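Local structure of B-agarase (Saccharophagus degradans, 4BQ2) at residues A[491-497]-A[604-610]; A[579-584]-A[616-620]. The protein hydrolyses agarose as a family 50 exo-beta-agarase, probably cleaving its beta-1,4 linkages from the chain ends. One frame throughout, in Å; residues are numbered along the deposited sequence.

In the fold
Both interactions lie in what is probably the (beta/alpha)8 barrel of this family 50 enzyme, and their centres are 15 Å apart. Along the chain the segments alternate in the order 491-497, 579-584, 604-610 and 616-620. Interaction 1 joins the loops that follow strands 483-488 and 598-599. Interaction 2 joins helix 565-593, which precedes strand 598-599, to helix 611-620, which follows loop 604-610. They meet directly: F604 CZ lies 3.6 Å from A617 CB and 3.7 Å from F583 CZ, while F494 packs on Y582. F604 and F494 thus carry apolar packing from the loop carrying E491 out to the two helices.

Interaction 1. Residues A[491-497]-A[604-610]; sequences EKSFGRP and FPDWGMP
E491 and W607 meet where two strand-following loops of the probable (beta/alpha)8 barrel lie side by side, and no direct hydrogen bond joins the segments. The evidence for packing starts at the indole. Its six-membered ring brings CH2 to 3.5 Å from the backbone O of E491, while CZ2 approaches E491 OE1; the carboxylate plane stands 83° to the ring, so the two flat groups cross almost at a right angle. That carboxylate is held by W451 and N627, and a glycerol bound beside it suggests a pocket. S493 OG, hydrogen-bonded to F450 N, reaches the ring edge at CZ3 close to the ring plane.

P605 lies on one indole face with CG over its centre, within the type I turn from P605 to G608, and its CG also touches E491 CG at 3.9 Å. W607 chi1 of 47° places CG between the backbone N and carbonyl carbon, swinging the indole back across its own turn toward E491. W607 CB lies over one face of the R496 guanidinium, off its centre and 3.8 Å from NH1; guanidinium and indole planes are 6° apart, but the contact is with CB and the near edge of the indole, not a centred stack. D498 forms a salt bridge with R496 NE.

Apolar packing continues at F494, where CE2 meets the edge of the F604 ring at CE1 (4.2 Å) and F494 CB lies 4.2 Å from P610 CD.

Polar bridging falls to two waters. Water 2 accepts from G495 N and donates to W607 O, whereas water 1 lies in plane at the edges of both the F494 and F604 rings and donates to K492 O at 2.7 Å and to G608 O at 2.9 Å.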
# COMPACT_ATOMS: atom_id res chain seq x y z
N GLU A 491 -6.80 3.37 -5.88
CA GLU A 491 -5.74 4.38 -5.66
C GLU A 491 -5.44 5.22 -6.91
O GLU A 491 -4.28 5.40 -7.32
CB GLU A 491 -4.47 3.67 -5.14
CG GLU A 491 -4.71 2.95 -3.82
CD GLU A 491 -3.43 2.43 -3.18
OE1 GLU A 491 -2.35 2.58 -3.80
OE2 GLU A 491 -3.50 1.90 -2.05
N LYS A 492 -6.50 5.77 -7.50
CA LYS A 492 -6.35 6.66 -8.64
C LYS A 492 -5.78 7.98 -8.15
O LYS A 492 -6.05 8.41 -7.03
CB LYS A 492 -7.72 6.86 -9.33
CG LYS A 492 -8.38 5.53 -9.77
CD LYS A 492 -9.52 5.76 -10.78
CE LYS A 492 -8.94 6.03 -12.16
NZ LYS A 492 -8.25 4.84 -12.78
N SER A 493 -4.97 8.61 -8.99
CA SER A 493 -4.38 9.90 -8.64
C SER A 493 -5.36 11.06 -8.87
O SER A 493 -5.25 11.80 -9.86
CB SER A 493 -3.08 10.12 -9.43
OG SER A 493 -2.07 9.20 -8.98
N PHE A 494 -6.30 11.23 -7.93
CA PHE A 494 -7.31 12.27 -8.03
C PHE A 494 -6.76 13.63 -7.56
O PHE A 494 -7.41 14.66 -7.75
CB PHE A 494 -8.54 11.93 -7.18
CG PHE A 494 -9.52 11.05 -7.87
CD1 PHE A 494 -10.36 11.55 -8.86
CD2 PHE A 494 -9.66 9.71 -7.48
CE1 PHE A 494 -11.30 10.73 -9.47
CE2 PHE A 494 -10.58 8.89 -8.10
CZ PHE A 494 -11.41 9.39 -9.09
N GLY A 495 -5.60 13.62 -6.92
CA GLY A 495 -4.92 14.86 -6.49
C GLY A 495 -4.35 14.68 -5.09
O GLY A 495 -5.07 14.24 -4.19
N ARG A 496 -3.09 15.06 -4.89
CA ARG A 496 -2.34 14.86 -3.63
C ARG A 496 -2.56 16.03 -2.66
O ARG A 496 -2.85 17.13 -3.10
CB ARG A 496 -0.83 14.76 -3.91
CG ARG A 496 -0.41 13.52 -4.71
CD ARG A 496 1.12 13.36 -4.76
NE ARG A 496 1.69 13.46 -3.41
CZ ARG A 496 2.14 12.44 -2.68
NH1 ARG A 496 2.15 11.20 -3.16
NH2 ARG A 496 2.62 12.67 -1.45
N PRO A 497 -2.41 15.79 -1.35
CA PRO A 497 -2.71 16.82 -0.34
C PRO A 497 -1.53 17.69 0.06
O PRO A 497 -1.64 18.49 0.98
CB PRO A 497 -3.13 15.98 0.88
CG PRO A 497 -2.26 14.77 0.77
CD PRO A 497 -2.21 14.47 -0.72
N PHE A 604 -9.75 4.93 -1.89
CA PHE A 604 -8.97 6.18 -1.79
C PHE A 604 -7.80 6.00 -0.83
O PHE A 604 -8.00 5.61 0.34
CB PHE A 604 -9.84 7.32 -1.21
CG PHE A 604 -11.03 7.69 -2.05
CD1 PHE A 604 -10.89 8.01 -3.39
CD2 PHE A 604 -12.29 7.80 -1.46
CE1 PHE A 604 -11.99 8.40 -4.15
CE2 PHE A 604 -13.39 8.19 -2.20
CZ PHE A 604 -13.23 8.51 -3.55
N PRO A 605 -6.58 6.31 -1.28
CA PRO A 605 -5.45 6.35 -0.35
C PRO A 605 -5.36 7.72 0.32
O PRO A 605 -6.07 8.66 -0.10
CB PRO A 605 -4.24 6.15 -1.26
CG PRO A 605 -4.66 6.70 -2.59
CD PRO A 605 -6.20 6.72 -2.64
N ASP A 606 -4.49 7.86 1.31
CA ASP A 606 -4.32 9.17 1.94
C ASP A 606 -3.76 10.26 1.03
O ASP A 606 -4.00 11.44 1.24
CB ASP A 606 -3.58 9.05 3.27
CG ASP A 606 -2.11 8.76 3.11
OD1 ASP A 606 -1.65 8.29 2.05
OD2 ASP A 606 -1.39 9.04 4.09
N TRP A 607 -3.06 9.87 -0.02
CA TRP A 607 -2.52 10.83 -0.98
C TRP A 607 -3.45 11.07 -2.16
O TRP A 607 -3.09 11.70 -3.16
CB TRP A 607 -1.10 10.37 -1.43
CG TRP A 607 -1.02 8.90 -1.83
CD1 TRP A 607 -0.65 7.86 -1.02
CD2 TRP A 607 -1.32 8.32 -3.12
NE1 TRP A 607 -0.70 6.68 -1.73
CE2 TRP A 607 -1.10 6.94 -3.01
CE3 TRP A 607 -1.74 8.86 -4.35
CZ2 TRP A 607 -1.30 6.05 -4.10
CZ3 TRP A 607 -1.94 7.97 -5.45
CH2 TRP A 607 -1.71 6.57 -5.30
N GLY A 608 -4.68 10.56 -2.07
CA GLY A 608 -5.59 10.71 -3.17
C GLY A 608 -7.04 10.82 -2.73
O GLY A 608 -7.92 10.20 -3.34
N MET A 609 -7.31 11.59 -1.68
CA MET A 609 -8.72 11.77 -1.30
C MET A 609 -9.15 13.24 -1.04
O MET A 609 -9.70 13.54 0.04
CB MET A 609 -9.06 10.89 -0.10
CG MET A 609 -8.11 11.06 1.09
SD MET A 609 -8.45 9.89 2.44
CE MET A 609 -9.94 10.55 3.21
N PRO A 610 -8.95 14.13 -2.02
CA PRO A 610 -9.50 15.48 -1.85
C PRO A 610 -11.01 15.38 -1.62
O PRO A 610 -11.67 14.49 -2.21
CB PRO A 610 -9.26 16.15 -3.21
CG PRO A 610 -8.39 15.24 -4.00
CD PRO A 610 -8.53 13.87 -3.41
O HOH W 1 -7.85 7.90 -5.03
O HOH W 2 -3.50 11.77 -6.06

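Interaction 2. Residues A[579-584]-A[616-620]; sequences ADQYFK and AAAKY
A616 and A579 bring their CB atoms to 3.6 Å, a separation that small side chains permit where segments 579-584 of helix 565-593 and 616-620 of helix 611-620 run with axes 8.7 Å apart. The segment directions differ by 30°, so the two run roughly parallel.

The tight part centres on F583 and Y620. F583 CG is anti to the carbonyl carbon (chi1 -72°), which sets the ring against the start of the facing segment, with A617 over one face: A617 CB is 3.9 Å from the ring centroid and 19° off the normal, a CH-pi contact. Y582 CD2 lies over the centre of the opposite face, so the F583 ring is sandwiched between its own neighbour and the other helix. A616 CB adds an oblique contact to CD2, while V613 and F604 extend this buried apolar layer. The Y620 ring lies flat across the backbone of the facing helix, with K584 CA over its centre, CD2 3.6 Å from F583 CB and CE2 near D580 O. K584 CB is over the same face, 4.1 Å from the centroid, also as a CH-pi contact.

The looser, solvent side is made by charged chains. Extended K584 passes the phenol oxygen and carries its amine away. The D580 carboxylate bends toward the other helix, OD1 3.3 Å from A616 CB, but OD1 and K619 NZ are 6.4 Å apart. The opposite charges are near but not in contact, so any attraction is probably modest.

No hydrogen bond joins the segments, so alanine contacts and aromatic faces make the interface. Such near-parallel packing of two successive helices is consistent with the outer helical layer of a (beta/alpha)8 barrel, the fold probable for this family.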
# COMPACT_ATOMS: atom_id res chain seq x y z
N ALA A 579 -14.90 14.23 -10.83
CA ALA A 579 -15.20 13.10 -9.95
C ALA A 579 -16.68 12.63 -10.02
O ALA A 579 -16.93 11.42 -10.05
CB ALA A 579 -14.78 13.39 -8.52
N ASP A 580 -17.63 13.56 -10.07
CA ASP A 580 -19.03 13.17 -10.30
C ASP A 580 -19.23 12.32 -11.57
O ASP A 580 -19.93 11.30 -11.54
CB ASP A 580 -19.93 14.40 -10.43
CG ASP A 580 -20.29 15.02 -9.09
OD1 ASP A 580 -20.12 14.38 -8.01
OD2 ASP A 580 -20.76 16.18 -9.11
N GLN A 581 -18.58 12.73 -12.66
CA GLN A 581 -18.69 12.02 -13.92
C GLN A 581 -18.02 10.65 -13.88
O GLN A 581 -18.56 9.67 -14.46
CB GLN A 581 -18.15 12.89 -15.08
CG GLN A 581 -18.17 12.23 -16.45
CD GLN A 581 -19.56 11.97 -17.04
OE1 GLN A 581 -20.59 12.48 -16.56
NE2 GLN A 581 -19.60 11.18 -18.11
N TYR A 582 -16.85 10.57 -13.21
CA TYR A 582 -16.17 9.29 -13.01
C TYR A 582 -17.13 8.31 -12.31
O TYR A 582 -17.40 7.20 -12.82
CB TYR A 582 -14.86 9.44 -12.20
CG TYR A 582 -14.28 8.09 -11.84
CD1 TYR A 582 -13.48 7.38 -12.75
CD2 TYR A 582 -14.58 7.48 -10.62
CE1 TYR A 582 -12.97 6.12 -12.42
CE2 TYR A 582 -14.11 6.22 -10.31
CZ TYR A 582 -13.31 5.54 -11.21
OH TYR A 582 -12.85 4.30 -10.85
N PHE A 583 -17.66 8.73 -11.15
CA PHE A 583 -18.50 7.84 -10.32
C PHE A 583 -19.87 7.55 -10.91
O PHE A 583 -20.36 6.43 -10.76
CB PHE A 583 -18.61 8.34 -8.87
CG PHE A 583 -17.36 8.17 -8.09
CD1 PHE A 583 -16.93 6.89 -7.74
CD2 PHE A 583 -16.55 9.26 -7.76
CE1 PHE A 583 -15.73 6.70 -7.07
CE2 PHE A 583 -15.35 9.08 -7.06
CZ PHE A 583 -14.95 7.79 -6.71
N LYS A 584 -20.42 8.53 -11.63
CA LYS A 584 -21.67 8.37 -12.40
C LYS A 584 -21.52 7.25 -13.42
O LYS A 584 -22.33 6.31 -13.47
CB LYS A 584 -22.10 9.67 -13.09
CG LYS A 584 -23.51 9.60 -13.71
CD LYS A 584 -23.90 10.89 -14.42
CE LYS A 584 -25.22 10.75 -15.16
NZ LYS A 584 -25.34 11.71 -16.31
N ALA A 616 -18.20 13.08 -4.14
CA ALA A 616 -18.66 12.45 -5.38
C ALA A 616 -18.90 10.96 -5.18
O ALA A 616 -19.93 10.43 -5.60
CB ALA A 616 -17.66 12.71 -6.53
N ALA A 617 -17.96 10.29 -4.51
CA ALA A 617 -18.09 8.86 -4.22
C ALA A 617 -19.29 8.63 -3.29
O ALA A 617 -20.04 7.66 -3.45
CB ALA A 617 -16.81 8.32 -3.60
N ALA A 618 -19.48 9.54 -2.34
CA ALA A 618 -20.61 9.38 -1.41
C ALA A 618 -21.95 9.40 -2.17
O ALA A 618 -22.91 8.77 -1.76
CB ALA A 618 -20.59 10.47 -0.35
N LYS A 619 -21.99 10.10 -3.30
CA LYS A 619 -23.23 10.27 -4.05
C LYS A 619 -23.60 8.98 -4.78
O LYS A 619 -24.79 8.63 -4.86
CB LYS A 619 -23.07 11.44 -5.04
CG LYS A 619 -24.35 11.92 -5.73
CD LYS A 619 -24.09 13.18 -6.56
CE LYS A 619 -25.38 13.86 -6.99
NZ LYS A 619 -26.31 12.93 -7.68
N TYR A 620 -22.59 8.25 -5.28
CA TYR A 620 -22.84 7.13 -6.18
C TYR A 620 -22.52 5.75 -5.61
O TYR A 620 -23.19 4.77 -5.95
CB TYR A 620 -22.08 7.32 -7.50
CG TYR A 620 -22.60 8.47 -8.34
CD1 TYR A 620 -23.76 8.34 -9.10
CD2 TYR A 620 -21.93 9.68 -8.37
CE1 TYR A 620 -24.25 9.39 -9.86
CE2 TYR A 620 -22.42 10.74 -9.12
CZ TYR A 620 -23.57 10.57 -9.86
OH TYR A 620 -24.03 11.60 -10.63